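Local coordinates for protein 4-oxalocrotonate decarboxylase NahK (Pseudomonas putida, PDB 5D2K) that catalyses the metal-assisted decarboxylation of (3E)-2-oxohex-3-enedioate to 2-oxopent-4-enoate and carbon dioxide during naphthalene degradation, at residues Ser118-His126 with Val135-Ile143; Gly206-Val217 with Phe236-Ala244. The protein carries 1 engineered substitution. All blocks are in the same frame, centred on the assembly; numbering follows the deposited sequence.

Interaction 1: residues Ser118-His126 with Val135-Ile143; sequences SVVTKAPLH and VIAAIDYVI. With EDO (1,2-ethanediol), chain G.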
# COMPACT_ATOMS: atom_id res chain seq x y z
N SER A 118 5.83 -5.90 6.26
CA SER A 118 5.75 -4.58 6.85
C SER A 118 6.75 -4.43 7.97
O SER A 118 7.23 -5.42 8.53
CB SER A 118 4.35 -4.30 7.40
OG SER A 118 3.39 -4.44 6.39
N VAL A 119 7.04 -3.17 8.31
CA VAL A 119 7.88 -2.86 9.46
C VAL A 119 7.18 -1.85 10.34
O VAL A 119 6.30 -1.11 9.88
CB VAL A 119 9.28 -2.29 9.05
CG1 VAL A 119 10.05 -3.30 8.23
CG2 VAL A 119 9.13 -0.96 8.30
N VAL A 120 7.53 -1.85 11.63
CA VAL A 120 7.15 -0.77 12.53
C VAL A 120 8.43 -0.09 12.97
O VAL A 120 9.37 -0.76 13.37
CB VAL A 120 6.34 -1.28 13.74
CG1 VAL A 120 6.20 -0.20 14.81
CG2 VAL A 120 4.96 -1.73 13.29
N THR A 121 8.48 1.24 12.87
CA THR A 121 9.70 1.96 13.21
C THR A 121 9.72 2.35 14.69
O THR A 121 8.67 2.43 15.32
CB THR A 121 9.86 3.24 12.37
OG1 THR A 121 8.85 4.20 12.73
CG2 THR A 121 9.76 2.92 10.88
N LYS A 122 10.92 2.61 15.22
CA LYS A 122 11.05 3.10 16.60
C LYS A 122 11.86 4.38 16.72
O LYS A 122 12.18 4.82 17.83
CB LYS A 122 11.66 2.01 17.50
CG LYS A 122 12.98 1.44 17.02
CD LYS A 122 13.50 0.41 18.03
CE LYS A 122 14.75 -0.28 17.53
NZ LYS A 122 15.30 -1.18 18.60
N ALA A 123 12.20 4.99 15.59
CA ALA A 123 12.90 6.27 15.55
C ALA A 123 12.49 7.00 14.28
O ALA A 123 12.18 6.36 13.29
CB ALA A 123 14.41 6.06 15.58
N PRO A 124 12.47 8.34 14.32
CA PRO A 124 12.06 9.04 13.10
C PRO A 124 13.03 8.87 11.94
O PRO A 124 14.25 8.72 12.14
CB PRO A 124 12.00 10.51 13.53
CG PRO A 124 12.75 10.60 14.81
CD PRO A 124 12.80 9.25 15.43
N LEU A 125 12.48 8.87 10.73
CA LEU A 125 13.30 8.83 9.53
C LEU A 125 12.99 10.01 8.62
O LEU A 125 11.83 10.29 8.31
CB LEU A 125 13.07 7.51 8.78
CG LEU A 125 13.61 6.26 9.45
CD1 LEU A 125 13.03 5.03 8.78
CD2 LEU A 125 15.13 6.23 9.36
N HIS A 126 14.06 10.68 8.18
CA HIS A 126 13.97 11.88 7.35
C HIS A 126 14.75 11.74 6.05
O HIS A 126 15.86 11.20 6.02
CB HIS A 126 14.51 13.11 8.09
CG HIS A 126 13.76 13.47 9.33
ND1 HIS A 126 12.85 14.51 9.37
CD2 HIS A 126 13.79 12.96 10.58
CE1 HIS A 126 12.35 14.62 10.59
NE2 HIS A 126 12.90 13.69 11.34
N VAL A 135 18.22 3.44 7.72
CA VAL A 135 16.93 2.86 8.07
C VAL A 135 17.05 1.77 9.13
O VAL A 135 16.15 1.57 9.94
CB VAL A 135 16.25 2.27 6.79
CG1 VAL A 135 15.04 1.40 7.13
CG2 VAL A 135 15.86 3.39 5.82
N ILE A 136 18.17 1.05 9.11
CA ILE A 136 18.26 -0.23 9.82
C ILE A 136 17.92 -0.13 11.30
O ILE A 136 17.05 -0.84 11.79
CB ILE A 136 19.66 -0.86 9.64
CG1 ILE A 136 19.92 -1.08 8.14
CG2 ILE A 136 19.75 -2.16 10.41
CD1 ILE A 136 21.41 -1.33 7.81
N ALA A 137 18.58 0.78 12.01
CA ALA A 137 18.40 0.88 13.46
C ALA A 137 17.03 1.43 13.84
O ALA A 137 16.58 1.27 14.97
CB ALA A 137 19.48 1.73 14.06
N ALA A 138 16.37 2.08 12.88
CA ALA A 138 15.04 2.63 13.13
C ALA A 138 13.94 1.56 13.07
O ALA A 138 12.80 1.85 13.43
CB ALA A 138 14.75 3.74 12.13
N ILE A 139 14.27 0.34 12.64
CA ILE A 139 13.27 -0.72 12.56
C ILE A 139 13.10 -1.43 13.90
O ILE A 139 14.06 -1.96 14.47
CB ILE A 139 13.63 -1.77 11.50
CG1 ILE A 139 13.84 -1.10 10.14
CG2 ILE A 139 12.53 -2.85 11.41
CD1 ILE A 139 12.68 -0.21 9.70
N ASP A 140 11.87 -1.44 14.40
CA ASP A 140 11.54 -2.09 15.67
C ASP A 140 11.29 -3.57 15.45
O ASP A 140 11.96 -4.42 16.04
CB ASP A 140 10.30 -1.40 16.28
CG ASP A 140 10.14 -1.66 17.77
OD1 ASP A 140 10.85 -2.53 18.32
OD2 ASP A 140 9.30 -0.97 18.39
N TYR A 141 10.34 -3.89 14.58
CA TYR A 141 10.04 -5.28 14.25
C TYR A 141 9.34 -5.37 12.90
O TYR A 141 9.01 -4.35 12.28
CB TYR A 141 9.20 -5.94 15.36
CG TYR A 141 7.90 -5.22 15.69
CD1 TYR A 141 7.89 -4.15 16.59
CD2 TYR A 141 6.70 -5.62 15.13
CE1 TYR A 141 6.71 -3.49 16.90
CE2 TYR A 141 5.51 -4.97 15.44
CZ TYR A 141 5.52 -3.90 16.32
OH TYR A 141 4.35 -3.26 16.62
N VAL A 142 9.15 -6.60 12.42
CA VAL A 142 8.56 -6.83 11.11
C VAL A 142 7.22 -7.57 11.26
O VAL A 142 7.03 -8.29 12.24
CB VAL A 142 9.52 -7.63 10.21
CG1 VAL A 142 10.92 -6.98 10.25
CG2 VAL A 142 9.58 -9.08 10.65
N ILE A 143 6.32 -7.35 10.30
CA ILE A 143 4.96 -7.90 10.33
C ILE A 143 4.53 -8.45 8.98
O ILE A 143 4.37 -7.69 8.03
CB ILE A 143 3.94 -6.82 10.75
CG1 ILE A 143 4.24 -6.30 12.16
CG2 ILE A 143 2.52 -7.36 10.67
CD1 ILE A 143 3.35 -5.15 12.57
C1 EDO G . 11.96 17.01 5.46
O1 EDO G . 13.17 17.26 4.74
C2 EDO G . 12.24 15.99 6.54
O2 EDO G . 12.03 16.57 7.83
O HOH W 1 7.90 1.28 17.79
O HOH W 2 13.36 -3.91 18.41

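Interaction 2: residues Gly206-Val217 with Phe236-Ala244; sequences GAAVLGHPLSSV and FIMTGGITA. With OOG (2-oxoadipic acid), chain D.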
# COMPACT_ATOMS: atom_id res chain seq x y z
N GLY A 206 11.58 -11.33 -0.59
CA GLY A 206 11.61 -9.93 -0.20
C GLY A 206 12.46 -9.06 -1.10
O GLY A 206 12.15 -7.90 -1.33
N ALA A 207 13.53 -9.64 -1.66
CA ALA A 207 14.42 -8.89 -2.54
C ALA A 207 13.70 -8.28 -3.75
O ALA A 207 14.20 -7.33 -4.36
CB ALA A 207 15.56 -9.78 -3.01
N ALA A 208 12.53 -8.81 -4.10
CA ALA A 208 11.73 -8.26 -5.19
C ALA A 208 11.36 -6.79 -4.95
O ALA A 208 11.18 -6.02 -5.88
CB ALA A 208 10.48 -9.09 -5.40
N VAL A 209 11.28 -6.40 -3.68
CA VAL A 209 10.98 -5.02 -3.32
C VAL A 209 12.26 -4.18 -3.36
O VAL A 209 12.98 -4.08 -2.37
CB VAL A 209 10.32 -4.97 -1.92
CG1 VAL A 209 10.00 -3.54 -1.48
CG2 VAL A 209 9.06 -5.83 -1.92
N LEU A 210 12.56 -3.61 -4.53
CA LEU A 210 13.71 -2.71 -4.72
C LEU A 210 15.06 -3.30 -4.34
O LEU A 210 16.01 -2.56 -4.06
CB LEU A 210 13.49 -1.41 -3.93
CG LEU A 210 12.33 -0.53 -4.38
CD1 LEU A 210 12.15 0.65 -3.44
CD2 LEU A 210 12.54 -0.03 -5.81
N GLY A 211 15.17 -4.62 -4.35
CA GLY A 211 16.41 -5.27 -3.95
C GLY A 211 16.48 -5.60 -2.47
O GLY A 211 17.25 -6.47 -2.05
N HIS A 212 15.68 -4.89 -1.68
CA HIS A 212 15.64 -5.08 -0.23
C HIS A 212 14.45 -4.30 0.32
O HIS A 212 14.35 -3.11 0.05
CB HIS A 212 16.92 -4.58 0.44
CG HIS A 212 17.15 -5.16 1.79
ND1 HIS A 212 16.33 -4.92 2.87
CD2 HIS A 212 18.12 -6.00 2.24
CE1 HIS A 212 16.77 -5.59 3.92
NE2 HIS A 212 17.85 -6.26 3.56
N PRO A 213 13.55 -4.94 1.09
CA PRO A 213 12.41 -4.16 1.59
C PRO A 213 12.79 -2.88 2.36
O PRO A 213 12.04 -1.89 2.34
CB PRO A 213 11.69 -5.17 2.50
CG PRO A 213 11.93 -6.48 1.82
CD PRO A 213 13.40 -6.38 1.37
N LEU A 214 13.94 -2.87 3.02
CA LEU A 214 14.34 -1.67 3.75
C LEU A 214 14.69 -0.52 2.79
O LEU A 214 14.63 0.65 3.18
CB LEU A 214 15.50 -1.98 4.70
CG LEU A 214 15.17 -2.94 5.85
CD1 LEU A 214 16.33 -3.04 6.82
CD2 LEU A 214 13.88 -2.50 6.57
N SER A 215 15.02 -0.83 1.54
CA SER A 215 15.26 0.23 0.55
C SER A 215 13.96 0.95 0.22
O SER A 215 13.96 2.12 -0.15
CB SER A 215 15.89 -0.33 -0.73
OG SER A 215 17.22 -0.78 -0.48
N SER A 216 12.85 0.23 0.33
CA SER A 216 11.55 0.84 0.14
C SER A 216 11.25 1.87 1.24
O SER A 216 10.68 2.94 0.96
CB SER A 216 10.48 -0.25 0.13
OG SER A 216 9.21 0.31 -0.16
N VAL A 217 11.64 1.55 2.47
CA VAL A 217 11.50 2.45 3.60
C VAL A 217 12.34 3.72 3.36
O VAL A 217 11.87 4.84 3.60
CB VAL A 217 11.91 1.78 4.94
CG1 VAL A 217 11.82 2.78 6.10
CG2 VAL A 217 11.04 0.56 5.22
N PHE A 236 3.80 2.21 11.11
CA PHE A 236 3.65 0.94 10.40
C PHE A 236 3.78 1.22 8.90
O PHE A 236 3.09 2.08 8.37
CB PHE A 236 2.29 0.33 10.76
CG PHE A 236 1.90 -0.91 9.98
CD1 PHE A 236 2.32 -2.16 10.39
CD2 PHE A 236 1.03 -0.82 8.91
CE1 PHE A 236 1.90 -3.30 9.71
CE2 PHE A 236 0.62 -1.96 8.23
CZ PHE A 236 1.07 -3.20 8.63
N ILE A 237 4.68 0.49 8.24
CA ILE A 237 4.94 0.68 6.80
C ILE A 237 4.83 -0.63 6.03
O ILE A 237 5.58 -1.57 6.30
CB ILE A 237 6.36 1.26 6.54
CG1 ILE A 237 6.61 2.51 7.38
CG2 ILE A 237 6.57 1.52 5.04
CD1 ILE A 237 8.06 2.96 7.30
N MET A 238 3.94 -0.68 5.05
CA MET A 238 3.85 -1.82 4.15
C MET A 238 4.78 -1.56 2.97
O MET A 238 4.59 -0.59 2.25
CB MET A 238 2.42 -2.03 3.66
CG MET A 238 1.44 -2.33 4.77
SD MET A 238 -0.22 -2.70 4.15
CE MET A 238 0.12 -3.94 2.95
N THR A 239 5.79 -2.42 2.77
CA THR A 239 6.89 -2.01 1.90
C THR A 239 6.70 -2.33 0.43
O THR A 239 7.48 -1.86 -0.40
CB THR A 239 8.24 -2.62 2.38
OG1 THR A 239 8.19 -4.05 2.37
CG2 THR A 239 8.59 -2.13 3.80
N GLY A 240 5.66 -3.10 0.08
CA GLY A 240 5.36 -3.36 -1.33
C GLY A 240 5.02 -4.81 -1.68
O GLY A 240 5.47 -5.75 -1.04
N GLY A 241 4.21 -4.97 -2.72
CA GLY A 241 3.82 -6.30 -3.15
C GLY A 241 5.02 -7.05 -3.66
O GLY A 241 5.74 -6.58 -4.55
N ILE A 242 5.25 -8.22 -3.08
CA ILE A 242 6.40 -9.03 -3.46
C ILE A 242 6.10 -9.73 -4.78
O ILE A 242 6.99 -9.91 -5.62
CB ILE A 242 6.77 -10.01 -2.33
CG1 ILE A 242 7.39 -9.22 -1.16
CG2 ILE A 242 7.76 -11.06 -2.81
CD1 ILE A 242 7.46 -9.95 0.17
N THR A 243 4.83 -10.06 -5.00
CA THR A 243 4.41 -10.73 -6.22
C THR A 243 3.31 -9.96 -6.92
O THR A 243 2.81 -8.96 -6.41
CB THR A 243 3.88 -12.14 -5.95
OG1 THR A 243 2.57 -12.05 -5.38
CG2 THR A 243 4.79 -12.90 -5.01
N ALA A 244 2.90 -10.46 -8.09
CA ALA A 244 1.73 -9.93 -8.75
C ALA A 244 0.50 -10.12 -7.86
O ALA A 244 0.41 -11.09 -7.10
CB ALA A 244 1.53 -10.61 -10.10
C2 OOG D . -1.37 0.29 -6.87
C3 OOG D . -0.99 -0.29 -5.52
C4 OOG D . 0.45 -0.77 -5.53
C6 OOG D . 1.97 -2.49 -4.29
O4 OOG D . 2.24 -3.14 -3.25
O3 OOG D . 2.67 -2.61 -5.32
C5 OOG D . 0.78 -1.56 -4.28
C1 OOG D . -2.08 -0.77 -7.70
O1 OOG D . -3.29 -0.61 -8.06
O2 OOG D . -1.46 -1.80 -8.05
O5 OOG D . 0.14 -1.48 -3.26

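Interaction 1: residues Ser118-His126 with Val135-Ile143
Val-120 meets both Asp-140 and Tyr-141 in a classic beta bulge, set in an antiparallel strand pair of the FAH-type domain. Val-120 O accepts from Asp-140 N at 2.8 Å and only weakly from Tyr-141 N. Val-120 N returns a bond to Tyr-141 O. Toward Ser-118 the pairing is regular, with two backbone bonds joining Ser-118 and Ile-143.

The main bump is the isopropyl group of Val-120. Its CB sits over one face of the Tyr-141 ring, 4.0 Å from the ring centroid, in a CH-pi contact. The first torsion of Tyr-141 (chi1 55°) places CG between the backbone N and the carbonyl carbon. This folds the ring back along Val-120, and the two side chains run side by side. Val-120 CG2 also touches Ile-143 CD1 at 3.8 Å. On the opposite face of the sheet from Val-120, the side chains of Val-119 and Ile-139 cross at about a right angle, and Ile-139 CD1 meets Val-119 CG2. Leu-214, from helix 213-225, also packs on Ile-139.

Beyond the bulge, Lys-122 N donates to Ala-138 O at 2.7 Å. The extended Lys-122 chain crosses Asp-140 and carries CE over Ala-137 O and Ile-139 O. Its NZ stays 4.7 Å from Asp-140 OD1, so the two charges are near but not in contact. Water 1 donates to both Thr-121 O and Asp-140 OD2. In the loop, the CB of Ala-138 is a small knob set against the branched end of Leu-125, with Leu-125 CD2 3.7 Å from Ala-138 CB.

Interaction 2: residues Gly206-Val217 with Phe236-Ala244
The wall of the 2-oxoadipate pocket is backed here by the start of helix 213-225, through Ser-216 and Thr-239. Ser-216 OG donates to Thr-239 O at 2.8 Å. The hydroxyl lies in the carbonyl plane, on a lone pair, with a C=O...O angle of 129°. The OG stands anti to the backbone N of Ser-216 (chi1 -175°), which carries it across to the other segment. Val-209 CG1 presses on the same carbonyl oxygen at 3.2 Å, and Thr-73 OG1 adds a weak bond.

The side chain of Thr-239 fills the hollow beside the first helical turn. Its CG2 meets Val-217 CG2 at 3.9 Å, and its OG1 lies near Pro-213 CB. That OG1 is hydrogen-bonded to Ile-117 O on strand 112-121, so Thr-239 joins helix and sheet within the FAH-type fold. The helix is capped at its N-terminus by His-212, whose ND1 accepts from Leu-214 N in the ring plane. One turn further on, the side chains of Val-217 and Ile-237 cross at about a right angle, with Val-217 CG1 4.0 Å from Ile-237 CD1.

On the loop side, Val-209 splits its two methyls. While CG1 faces Thr-239, CG2 lies 3.9 Å from Ile-242 CG1 and also touches Gly-240 O. Ile-242 CD1 reaches over the CA of Gly-206, and Ala-208 CB rests against Ile-242 O. Gly-241 turns its backbone N the other way, into the pocket, and donates to O4 of 2-oxoadipate at 2.7 Å.

Interactions 1 and 2 lie in series along the chain, with centres 13 Å apart, and meet in one sheet. Strands 112-121 and 236-238 are neighbours there. Val-119 O and Ile-237 N, 2.8 Å apart, probably form a hydrogen bond between them. Ser-118 also packs on strand 236-238, with its OG 3.3 Å from Met-238 CG, while that OG is hydrogen-bonded to Thr-145 OG1. Val-217 of helix 213-225 touches both Leu-125 and Val-135 of interaction 1. The active site lies toward interaction 2. The magnesium ion, bound by Glu-114, Glu-116 and Glu-147, is about 5 Å from the CA of Gly-241 and about 9 Å from the side chain of Ser-118.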